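Glycosylation Associate Protein 1 (Streptococcus agalactiae serotype V, PDB 6OYC) probably serves, as an accessory Sec system protein with a GT-B-like fold in a complex with Gap2 and Gap3, in the glycosylation and export of surface glycoproteins. Local coordinates at residues 22-27 against 356-361; 318-323 against 424-429; 380-385 against 404-409; 432-437 against 453-458. All coordinates share one frame; numbering follows the deposited sequence.

In the fold
Contacts 2 and 3 belong to one parallel six-stranded sheet, that of the C-terminal half of the GT-B-like fold: contact 2 pairs two inner strands, and contact 3, nested in the chain between them, packs against the start of the edge strand 406-409, with centres about 14 Å apart. Contact 4 follows strand 426-428 directly; Asp429 OD2 of contact 2 accepts a probable hydrogen bond from Asp435 N, 2.9 Å away. Contact 1 brings a loop of the N-terminal half against the same C-terminal half, about 21 Å between centres from contacts 2 and 4, and holds a sulfate. Tyr356 OH probably hydrogen-bonds Tyr321 OH, 2.6 Å away, joining contacts 1 and 2.

Contact 1: 22-27 against 356-361; sequences WYFKPT and YEREFE. With SO4 (sulfate ion), chain K.
Arg358 lays its side chain across one face of the Phe24 ring, the aliphatic part first and the guanidinium after it. CD stands over the middle of the ring, 3.7 Å from its centroid, in a CH-pi contact. Farther along, the guanidinium lies nearly flat on the ring, planes 20° apart, and CZ is 4.4 Å from the same centroid in a cation-pi interaction. The CG to NE chain is extended (chi2 178°, chi3 172°), which keeps the arginine close to the ring over this length. Its NH1 donates to Phe24 O at 2.9 Å, the acceptor lying in the guanidinium plane although the donor sits above the plane of the carbonyl. Pro26 packs on the opposite guanidinium face, so the cation is sandwiched between aromatic and aliphatic surfaces, as suits arginine's flat, delocalised charge. Glu359 brings its carboxylate to the edge of the Phe24 ring, OE2 3.6 Å from CZ, where the ring hydrogens are slightly positive.

A sulfate, probably from the crystallisation liquor, bridges the two segments. Thr27 grips its O1 twice, through the backbone N at 3.1 Å and through OG1 at 2.8 Å, while Arg358 NE offers O3 a weak, bent bond. Tyr23 CD1 touches Phe360 CZ at 3.9 Å, and Phe109 meets both of these rings. The segment 22-27 lies in the loop between strand 2-5 and helix 33-43, and it meets the turn that leads from strand 349-354 through Glu359, the N-cap, into helix 360-375.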
# COMPACT_ATOMS: atom_id res chain seq x y z
N TRP A 22 -10.62 5.68 5.24
CA TRP A 22 -10.02 6.62 4.30
C TRP A 22 -9.12 7.63 4.99
O TRP A 22 -8.17 8.15 4.38
CB TRP A 22 -11.10 7.34 3.49
CG TRP A 22 -11.87 8.44 4.21
CD1 TRP A 22 -13.14 8.36 4.71
CD2 TRP A 22 -11.44 9.80 4.43
NE1 TRP A 22 -13.51 9.57 5.25
CE2 TRP A 22 -12.49 10.47 5.09
CE3 TRP A 22 -10.26 10.51 4.14
CZ2 TRP A 22 -12.42 11.82 5.46
CZ3 TRP A 22 -10.18 11.85 4.50
CH2 TRP A 22 -11.25 12.49 5.16
N TYR A 23 -9.38 7.92 6.26
CA TYR A 23 -8.63 8.92 7.00
C TYR A 23 -7.61 8.30 7.93
O TYR A 23 -7.08 9.00 8.80
CB TYR A 23 -9.60 9.79 7.81
CG TYR A 23 -10.55 8.99 8.69
CD1 TYR A 23 -10.18 8.57 9.96
CD2 TYR A 23 -11.83 8.65 8.24
CE1 TYR A 23 -11.05 7.83 10.78
CE2 TYR A 23 -12.72 7.92 9.04
CZ TYR A 23 -12.33 7.52 10.31
OH TYR A 23 -13.20 6.80 11.10
N PHE A 24 -7.34 7.00 7.81
CA PHE A 24 -6.51 6.32 8.80
C PHE A 24 -5.71 5.19 8.14
O PHE A 24 -5.63 4.08 8.66
CB PHE A 24 -7.38 5.77 9.94
CG PHE A 24 -6.70 5.78 11.28
CD1 PHE A 24 -6.04 6.92 11.73
CD2 PHE A 24 -6.70 4.65 12.07
CE1 PHE A 24 -5.41 6.94 12.96
CE2 PHE A 24 -6.06 4.66 13.31
CZ PHE A 24 -5.41 5.82 13.75
N LYS A 25 -5.14 5.47 6.98
CA LYS A 25 -4.41 4.43 6.25
C LYS A 25 -3.10 4.08 6.96
O LYS A 25 -2.35 4.99 7.32
CB LYS A 25 -4.14 4.88 4.82
CG LYS A 25 -3.35 3.89 3.96
CD LYS A 25 -2.83 4.61 2.72
CE LYS A 25 -1.62 3.93 2.10
NZ LYS A 25 -0.49 3.80 3.06
N PRO A 26 -2.80 2.80 7.19
CA PRO A 26 -1.46 2.43 7.65
C PRO A 26 -0.42 2.71 6.57
O PRO A 26 -0.70 2.59 5.37
CB PRO A 26 -1.57 0.92 7.93
CG PRO A 26 -3.02 0.58 7.85
CD PRO A 26 -3.66 1.62 6.98
N THR A 27 0.79 3.08 7.01
CA THR A 27 1.85 3.41 6.05
C THR A 27 2.38 2.19 5.30
O THR A 27 2.99 2.35 4.24
CB THR A 27 3.01 4.12 6.75
OG1 THR A 27 3.23 3.51 8.03
CG2 THR A 27 2.70 5.60 6.95
N TYR A 356 3.50 11.79 7.80
CA TYR A 356 2.75 10.60 7.45
C TYR A 356 2.07 9.96 8.66
O TYR A 356 1.40 8.94 8.50
CB TYR A 356 3.67 9.58 6.76
CG TYR A 356 4.32 10.04 5.46
CD1 TYR A 356 3.55 10.49 4.38
CD2 TYR A 356 5.71 9.97 5.28
CE1 TYR A 356 4.14 10.89 3.20
CE2 TYR A 356 6.31 10.36 4.09
CZ TYR A 356 5.52 10.83 3.05
OH TYR A 356 6.10 11.22 1.87
N GLU A 357 2.20 10.55 9.84
CA GLU A 357 1.62 9.95 11.04
C GLU A 357 0.10 10.04 11.00
O GLU A 357 -0.46 11.15 10.93
CB GLU A 357 2.15 10.63 12.30
CG GLU A 357 1.52 10.08 13.57
CD GLU A 357 1.56 8.54 13.62
OE1 GLU A 357 2.62 7.95 13.34
OE2 GLU A 357 0.53 7.91 13.93
N ARG A 358 -0.58 8.90 11.06
CA ARG A 358 -2.04 8.89 10.97
C ARG A 358 -2.71 9.25 12.30
O ARG A 358 -3.83 9.77 12.29
CB ARG A 358 -2.53 7.54 10.46
CG ARG A 358 -2.31 6.38 11.39
CD ARG A 358 -2.89 5.10 10.77
NE ARG A 358 -2.52 3.93 11.55
CZ ARG A 358 -3.11 2.74 11.46
NH1 ARG A 358 -4.12 2.54 10.62
NH2 ARG A 358 -2.69 1.75 12.23
N GLU A 359 -2.04 9.01 13.42
CA GLU A 359 -2.62 9.33 14.72
C GLU A 359 -2.85 10.83 14.83
O GLU A 359 -1.94 11.64 14.61
CB GLU A 359 -1.72 8.84 15.86
CG GLU A 359 -1.72 7.32 16.10
CD GLU A 359 -3.08 6.76 16.53
OE1 GLU A 359 -4.03 7.55 16.78
OE2 GLU A 359 -3.21 5.52 16.62
N PHE A 360 -4.08 11.21 15.19
CA PHE A 360 -4.45 12.61 15.12
C PHE A 360 -3.66 13.45 16.12
O PHE A 360 -3.01 14.42 15.74
CB PHE A 360 -5.97 12.77 15.33
CG PHE A 360 -6.82 12.29 14.13
CD1 PHE A 360 -6.30 11.46 13.15
CD2 PHE A 360 -8.15 12.68 14.02
CE1 PHE A 360 -7.08 11.04 12.08
CE2 PHE A 360 -8.95 12.25 12.94
CZ PHE A 360 -8.41 11.44 11.98
N GLU A 361 -3.64 13.04 17.39
CA GLU A 361 -3.06 13.92 18.40
C GLU A 361 -1.53 13.99 18.28
O GLU A 361 -0.94 15.06 18.50
CB GLU A 361 -3.49 13.49 19.80
CG GLU A 361 -4.64 14.35 20.33
CD GLU A 361 -4.21 15.77 20.70
OE1 GLU A 361 -4.23 16.65 19.81
OE2 GLU A 361 -3.88 16.02 21.88
S SO4 K . 1.21 2.73 11.45
O1 SO4 K . 1.37 3.19 10.07
O2 SO4 K . 1.05 1.27 11.49
O3 SO4 K . 0.06 3.42 12.03
O4 SO4 K . 2.40 3.09 12.23

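Contact 2: 318-323 against 424-429; sequences LEIYFV and VRLIID
Tyr321 and Ile428 make the straightest bonds of this parallel pairing: Tyr321 N donates to Leu426 O at 2.8 Å (175°), and Ile428 N to Tyr321 O at 2.8 Å (177°). Val323 N continues the ladder to Ile428 O. Glu319 O is shared by two amides, Arg425 N at 2.9 Å and Leu426 N at a longer 3.3 Å. At the far end a water donates to both Val323 O and Asp429 OD1, while Asp429 OD2 accepts from Asp435 N.

The side chains then pack in rows. On one face lie Ile320, Phe322, Leu426 and Ile428. Ile428 sets CG2 over one face of the Phe322 ring, 3.9 Å from its centroid, and turns CD1 to Ile320 CG2 at 3.7 Å. Its CG1 sits beside the backbone N (chi1 -65°) and carries CD1 toward Ile320, which leaves CG2, anti to that N, for the ring. Branched isoleucine suits this double task, and helix 473-481 packs over the same face. On the other face Val424 CG1 meets Tyr321 CB at 3.8 Å. Glu319 runs extended past Val424 CG2 to a salt bridge with Arg420. Leu318 CD2 lies alongside the aliphatic part of Arg425, whose NH1 bonds Asn313.

Main-chain bonds thus set the register of two central strands and apolar branches pack on the face of Ile320 and Ile428, while the polar ends of Glu319, Arg425 and Asp429 find partners outside the pair.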
# COMPACT_ATOMS: atom_id res chain seq x y z
N LEU A 318 10.72 26.71 -6.02
CA LEU A 318 11.65 25.60 -5.80
C LEU A 318 11.17 24.91 -4.52
O LEU A 318 11.61 25.24 -3.42
CB LEU A 318 13.10 26.06 -5.68
CG LEU A 318 13.74 26.67 -6.93
CD1 LEU A 318 15.00 27.43 -6.54
CD2 LEU A 318 14.07 25.61 -7.95
N GLU A 319 10.24 23.96 -4.68
CA GLU A 319 9.50 23.44 -3.54
C GLU A 319 10.24 22.25 -2.92
O GLU A 319 10.55 21.26 -3.61
CB GLU A 319 8.09 23.03 -3.95
CG GLU A 319 7.18 22.78 -2.76
CD GLU A 319 5.90 22.05 -3.13
OE1 GLU A 319 5.23 21.52 -2.21
OE2 GLU A 319 5.56 22.01 -4.34
N ILE A 320 10.53 22.37 -1.63
CA ILE A 320 11.17 21.32 -0.85
C ILE A 320 10.09 20.54 -0.11
O ILE A 320 9.25 21.12 0.60
CB ILE A 320 12.19 21.91 0.15
CG1 ILE A 320 13.27 22.71 -0.58
CG2 ILE A 320 12.82 20.80 1.00
CD1 ILE A 320 14.39 23.17 0.31
N TYR A 321 10.14 19.22 -0.24
CA TYR A 321 9.22 18.28 0.41
C TYR A 321 9.96 17.66 1.59
O TYR A 321 10.82 16.80 1.41
CB TYR A 321 8.80 17.23 -0.62
CG TYR A 321 7.76 16.18 -0.24
CD1 TYR A 321 8.14 15.00 0.42
CD2 TYR A 321 6.43 16.31 -0.63
CE1 TYR A 321 7.19 14.03 0.73
CE2 TYR A 321 5.49 15.34 -0.33
CZ TYR A 321 5.87 14.20 0.36
OH TYR A 321 4.94 13.23 0.67
N PHE A 322 9.63 18.10 2.82
CA PHE A 322 10.44 17.84 4.01
C PHE A 322 9.70 16.94 4.99
O PHE A 322 8.78 17.38 5.69
CB PHE A 322 10.84 19.15 4.68
CG PHE A 322 11.98 19.04 5.67
CD1 PHE A 322 11.86 18.29 6.84
CD2 PHE A 322 13.17 19.73 5.46
CE1 PHE A 322 12.90 18.23 7.76
CE2 PHE A 322 14.23 19.66 6.39
CZ PHE A 322 14.09 18.90 7.53
N VAL A 323 10.14 15.68 5.08
CA VAL A 323 9.50 14.71 5.96
C VAL A 323 9.94 14.98 7.39
O VAL A 323 11.14 15.02 7.68
CB VAL A 323 9.85 13.27 5.54
CG1 VAL A 323 9.30 12.23 6.55
CG2 VAL A 323 9.31 12.99 4.14
N VAL A 424 7.61 19.10 -7.26
CA VAL A 424 8.58 19.29 -6.19
C VAL A 424 9.99 19.24 -6.75
O VAL A 424 10.30 18.49 -7.67
CB VAL A 424 8.36 18.25 -5.07
CG1 VAL A 424 9.62 18.05 -4.22
CG2 VAL A 424 7.23 18.70 -4.16
N ARG A 425 10.85 20.09 -6.21
CA ARG A 425 12.23 20.15 -6.65
C ARG A 425 13.13 19.24 -5.83
O ARG A 425 14.05 18.60 -6.38
CB ARG A 425 12.72 21.60 -6.55
CG ARG A 425 13.96 21.90 -7.37
CD ARG A 425 13.69 21.74 -8.86
NE ARG A 425 14.82 22.23 -9.64
CZ ARG A 425 14.96 22.05 -10.95
NH1 ARG A 425 14.04 21.38 -11.64
NH2 ARG A 425 16.04 22.53 -11.56
N LEU A 426 12.89 19.14 -4.52
CA LEU A 426 13.83 18.49 -3.62
C LEU A 426 13.08 17.76 -2.52
O LEU A 426 12.15 18.31 -1.93
CB LEU A 426 14.79 19.53 -3.02
CG LEU A 426 15.93 19.02 -2.13
CD1 LEU A 426 16.86 18.10 -2.90
CD2 LEU A 426 16.71 20.21 -1.53
N ILE A 427 13.50 16.51 -2.26
CA ILE A 427 12.97 15.69 -1.17
C ILE A 427 13.99 15.69 -0.03
O ILE A 427 15.18 15.43 -0.25
CB ILE A 427 12.69 14.26 -1.66
CG1 ILE A 427 11.37 14.19 -2.44
CG2 ILE A 427 12.65 13.27 -0.49
CD1 ILE A 427 11.22 12.88 -3.25
N ILE A 428 13.53 16.00 1.18
CA ILE A 428 14.39 15.92 2.36
C ILE A 428 13.77 14.97 3.38
O ILE A 428 12.66 15.22 3.89
CB ILE A 428 14.66 17.29 2.99
CG1 ILE A 428 15.47 18.18 2.04
CG2 ILE A 428 15.49 17.10 4.26
CD1 ILE A 428 15.89 19.50 2.65
N ASP A 429 14.49 13.90 3.69
CA ASP A 429 14.10 12.99 4.76
C ASP A 429 15.39 12.62 5.48
O ASP A 429 16.18 11.81 4.99
CB ASP A 429 13.38 11.76 4.21
CG ASP A 429 12.69 10.96 5.30
OD1 ASP A 429 12.98 11.19 6.50
OD2 ASP A 429 11.85 10.09 4.93
O HOH W 1 12.98 13.18 8.11

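Contact 3: 380-385 against 404-409; sequences KFFSLS and TRLSFT
Leu406 fits among three residues of the opposing segment. Its CD1 stands almost over the centre of the Phe382 ring, 3.9 Å from the centroid and 11° off the normal, a CH-pi contact in which a methyl meets an aromatic face. Its CB rests 3.6 Å from Leu384 CD2, the two leucines crossing at about a right angle. Leucine suits the place because its branched end reaches the ring while CB rests against Ser383 O and Leu384 CD2. Leu384 CD2 also lies against the strand backbone, 3.6 Å from Ser407 CA.

Phe381 contributes both backbone and ring: its O accepts from Arg405 N at 2.8 Å. Its ring is nearly parallel to the Arg405 guanidinium, planes 17° apart, and NH1 approaches CD2 obliquely. Bends at chi2 and chi3 carry the arginine back toward the ring, while its NE bonds Ile349 O and its NH2 bonds Met343 O.

Strand 406-409, at the edge of the parallel sheet, pairs with strand 349-354. Segment 380-385 belongs to the return from helix 360-375, so the contact lies in a beta-alpha-beta crossover, whose connection includes an unmodelled part. Phe382 and Leu406 both pack on Thr374 of that helix.

Just before the strand, Thr404 OG1 works both ways. It donates to Ser383 O in a short bond and accepts from Leu406 N at 3.2 Å, the latter an ST turn; with chi1 -174°, OG1 lies across from the backbone N, where both partners can be met.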
# COMPACT_ATOMS: atom_id res chain seq x y z
N LYS A 380 7.44 36.74 8.56
CA LYS A 380 6.18 36.24 8.05
C LYS A 380 6.37 35.22 6.92
O LYS A 380 5.56 34.29 6.77
CB LYS A 380 5.29 37.40 7.58
CG LYS A 380 3.88 36.96 7.18
CD LYS A 380 2.80 37.58 8.07
CE LYS A 380 1.39 37.24 7.56
NZ LYS A 380 0.70 36.15 8.33
N PHE A 381 7.44 35.36 6.12
CA PHE A 381 7.69 34.35 5.09
C PHE A 381 8.06 33.00 5.70
O PHE A 381 7.97 31.98 5.00
CB PHE A 381 8.79 34.84 4.14
CG PHE A 381 10.19 34.56 4.63
CD1 PHE A 381 10.83 35.46 5.47
CD2 PHE A 381 10.87 33.41 4.23
CE1 PHE A 381 12.13 35.22 5.92
CE2 PHE A 381 12.17 33.16 4.68
CZ PHE A 381 12.80 34.06 5.52
N PHE A 382 8.44 32.97 6.98
CA PHE A 382 8.87 31.77 7.68
C PHE A 382 7.90 31.46 8.82
O PHE A 382 8.31 31.38 9.98
CB PHE A 382 10.29 31.98 8.22
CG PHE A 382 11.06 30.69 8.45
CD1 PHE A 382 11.65 30.01 7.39
CD2 PHE A 382 11.23 30.19 9.74
CE1 PHE A 382 12.37 28.83 7.61
CE2 PHE A 382 11.94 29.01 9.96
CZ PHE A 382 12.51 28.33 8.89
N SER A 383 6.62 31.27 8.50
CA SER A 383 5.61 31.05 9.51
C SER A 383 4.62 30.00 9.02
O SER A 383 4.61 29.66 7.83
CB SER A 383 4.88 32.35 9.85
OG SER A 383 4.76 33.15 8.69
N LEU A 384 3.78 29.51 9.93
CA LEU A 384 2.78 28.49 9.60
C LEU A 384 1.40 28.97 10.03
O LEU A 384 1.12 29.05 11.23
CB LEU A 384 3.11 27.16 10.28
CG LEU A 384 4.29 26.41 9.67
CD1 LEU A 384 4.66 25.27 10.58
CD2 LEU A 384 3.94 25.91 8.29
N SER A 385 0.53 29.25 9.04
CA SER A 385 -0.79 29.88 9.23
C SER A 385 -1.51 29.55 10.55
O SER A 385 -1.57 30.40 11.46
CB SER A 385 -1.70 29.50 8.06
OG SER A 385 -1.98 28.11 8.10
N THR A 404 3.43 33.53 3.29
CA THR A 404 4.37 32.59 3.89
C THR A 404 4.88 31.59 2.86
O THR A 404 4.21 31.31 1.86
CB THR A 404 3.73 31.82 5.03
OG1 THR A 404 4.72 31.02 5.68
CG2 THR A 404 2.63 30.94 4.50
N ARG A 405 6.08 31.08 3.10
CA ARG A 405 6.68 30.05 2.26
C ARG A 405 6.81 28.72 3.00
O ARG A 405 7.53 27.83 2.53
CB ARG A 405 8.04 30.52 1.76
CG ARG A 405 8.08 32.00 1.44
CD ARG A 405 8.69 32.30 0.09
NE ARG A 405 10.08 31.87 -0.00
CZ ARG A 405 11.13 32.56 0.46
NH1 ARG A 405 10.95 33.72 1.07
NH2 ARG A 405 12.36 32.06 0.32
N LEU A 406 6.13 28.57 4.13
CA LEU A 406 6.08 27.31 4.87
C LEU A 406 4.66 26.78 4.87
O LEU A 406 3.70 27.53 5.06
CB LEU A 406 6.53 27.49 6.32
CG LEU A 406 7.93 28.02 6.57
CD1 LEU A 406 8.22 28.07 8.07
CD2 LEU A 406 8.92 27.14 5.84
N SER A 407 4.53 25.46 4.70
CA SER A 407 3.25 24.81 4.92
C SER A 407 3.48 23.45 5.58
O SER A 407 4.60 22.93 5.65
CB SER A 407 2.44 24.65 3.62
OG SER A 407 3.22 24.02 2.61
N PHE A 408 2.38 22.89 6.06
CA PHE A 408 2.37 21.60 6.72
C PHE A 408 1.25 20.78 6.10
O PHE A 408 0.11 21.25 6.01
CB PHE A 408 2.16 21.77 8.23
CG PHE A 408 2.13 20.48 8.99
CD1 PHE A 408 0.94 19.77 9.16
CD2 PHE A 408 3.29 19.98 9.56
CE1 PHE A 408 0.92 18.58 9.88
CE2 PHE A 408 3.28 18.80 10.28
CZ PHE A 408 2.09 18.10 10.44
N THR A 409 1.56 19.57 5.65
CA THR A 409 0.55 18.72 5.05
C THR A 409 0.70 17.29 5.55
O THR A 409 1.78 16.85 5.95
CB THR A 409 0.60 18.74 3.51
OG1 THR A 409 -0.52 18.02 3.00
CG2 THR A 409 1.83 18.05 2.99

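Contact 4: 432-437 against 453-458; sequences KIPDLY and ILTEFV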
# COMPACT_ATOMS: atom_id res chain seq x y z
N LYS A 432 16.83 8.76 10.79
CA LYS A 432 17.61 7.54 10.59
C LYS A 432 16.83 6.43 9.91
O LYS A 432 17.45 5.48 9.44
CB LYS A 432 18.16 7.01 11.91
CG LYS A 432 18.69 8.08 12.84
CD LYS A 432 18.85 7.51 14.25
CE LYS A 432 19.11 8.61 15.23
NZ LYS A 432 20.56 8.81 15.43
N ILE A 433 15.50 6.52 9.85
CA ILE A 433 14.68 5.53 9.13
C ILE A 433 13.80 6.27 8.13
O ILE A 433 12.63 6.54 8.42
CB ILE A 433 13.82 4.69 10.09
CG1 ILE A 433 14.64 4.25 11.30
CG2 ILE A 433 13.26 3.47 9.36
CD1 ILE A 433 13.81 3.66 12.43
N PRO A 434 14.33 6.63 6.96
CA PRO A 434 13.53 7.41 6.02
C PRO A 434 12.36 6.59 5.49
O PRO A 434 12.43 5.36 5.40
CB PRO A 434 14.52 7.78 4.91
CG PRO A 434 15.72 6.97 5.14
CD PRO A 434 15.75 6.60 6.59
N ASP A 435 11.27 7.29 5.20
CA ASP A 435 10.06 6.66 4.69
C ASP A 435 10.34 5.92 3.37
O ASP A 435 10.92 6.48 2.43
CB ASP A 435 8.97 7.71 4.51
CG ASP A 435 7.68 7.13 3.95
OD1 ASP A 435 7.00 6.40 4.69
OD2 ASP A 435 7.34 7.38 2.78
N LEU A 436 9.92 4.66 3.31
CA LEU A 436 10.23 3.82 2.16
C LEU A 436 9.51 4.32 0.91
O LEU A 436 10.14 4.46 -0.16
CB LEU A 436 9.83 2.37 2.44
CG LEU A 436 9.93 1.45 1.21
CD1 LEU A 436 11.39 1.35 0.80
CD2 LEU A 436 9.32 0.05 1.44
N TYR A 437 8.20 4.57 1.00
CA TYR A 437 7.47 4.96 -0.19
C TYR A 437 8.02 6.27 -0.76
O TYR A 437 8.11 6.43 -1.98
CB TYR A 437 5.97 5.07 0.08
CG TYR A 437 5.29 5.39 -1.24
CD1 TYR A 437 5.21 4.42 -2.24
CD2 TYR A 437 4.83 6.66 -1.54
CE1 TYR A 437 4.63 4.70 -3.48
CE2 TYR A 437 4.24 6.95 -2.79
CZ TYR A 437 4.15 5.97 -3.75
OH TYR A 437 3.59 6.23 -4.99
N ILE A 453 21.79 9.11 5.92
CA ILE A 453 22.30 7.74 5.95
C ILE A 453 22.41 7.24 4.52
O ILE A 453 21.77 7.75 3.60
CB ILE A 453 21.39 6.80 6.76
CG1 ILE A 453 20.13 6.48 5.95
CG2 ILE A 453 21.01 7.43 8.08
CD1 ILE A 453 19.13 5.61 6.67
N LEU A 454 23.25 6.23 4.34
CA LEU A 454 23.33 5.54 3.07
C LEU A 454 22.13 4.62 2.92
O LEU A 454 21.70 3.95 3.86
CB LEU A 454 24.62 4.73 2.96
CG LEU A 454 24.95 4.07 1.61
CD1 LEU A 454 24.32 2.65 1.46
CD2 LEU A 454 24.55 4.99 0.43
N THR A 455 21.58 4.59 1.71
CA THR A 455 20.45 3.76 1.35
C THR A 455 20.76 3.17 -0.02
O THR A 455 21.61 3.68 -0.75
CB THR A 455 19.13 4.56 1.31
OG1 THR A 455 19.17 5.49 0.21
CG2 THR A 455 18.91 5.34 2.62
N GLU A 456 20.05 2.11 -0.37
CA GLU A 456 20.22 1.62 -1.72
C GLU A 456 19.56 2.53 -2.76
O GLU A 456 19.76 2.32 -3.96
CB GLU A 456 19.66 0.20 -1.83
CG GLU A 456 20.24 -0.77 -0.81
CD GLU A 456 20.06 -2.21 -1.25
OE1 GLU A 456 19.32 -2.43 -2.23
OE2 GLU A 456 20.66 -3.12 -0.62
N PHE A 457 18.79 3.53 -2.33
CA PHE A 457 18.03 4.36 -3.25
C PHE A 457 18.80 5.55 -3.80
O PHE A 457 18.42 6.07 -4.85
CB PHE A 457 16.77 4.89 -2.56
CG PHE A 457 15.74 3.85 -2.34
CD1 PHE A 457 14.77 3.60 -3.32
CD2 PHE A 457 15.75 3.08 -1.19
CE1 PHE A 457 13.83 2.63 -3.13
CE2 PHE A 457 14.80 2.10 -0.99
CZ PHE A 457 13.84 1.88 -1.96
N VAL A 458 19.83 6.00 -3.10
CA VAL A 458 20.50 7.26 -3.43
C VAL A 458 21.98 6.97 -3.63
O VAL A 458 22.61 6.31 -2.80
CB VAL A 458 20.31 8.31 -2.32
CG1 VAL A 458 21.25 9.49 -2.55
CG2 VAL A 458 18.85 8.77 -2.27
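Lys432 touches Ile453 through its backbone, its O lying 3.2 Å from the CD1 methyl, while its side chain is directed away from the opposing segment. Two residues on, Pro434 turns its ring to that same methyl: Pro434 CD and Ile453 CD1 are 3.5 Å apart, the methyl meeting the CD corner of the proline ring end-on. Ile453 CG1 lies between the backbone N and the carbonyl carbon (chi1 75°), and the extended CD1 beyond it (chi2 -177°) carries the methyl to both partners. Proline suits this place as a compact, rigid ring that presents hydrocarbon just before a helix. Its CG also comes within 4.4 Å of Thr455 CG2, a light touch.

Asp435 is the N-cap of helix 436-445, its carboxylate accepting from a backbone N in the first turn; OD2 is also bonded to Thr438 OG1. A short carboxylate can reach forward to an amide of the first turn, and its charge probably interacts favourably with the helix start. Leu436 opens the helix and reaches across to Phe457, with CD1 3.7 Å from CZ and the two side chains at about a right angle. The Phe457 ring further packs on Gln439, Ile440 and Ile443 of the same helix. Two residues before it in the chain, Thr455 OG1 accepts from Phe457 N at 3.2 Å, an ST turn that helps shape the loop carrying the ring.

All the meetings between the segments are apolar touches or a methyl against a carbonyl, so this small surface contact probably depends on shape and hydrophobic burial, while the polar bonds of both segments are made within each segment or to other parts of the chain.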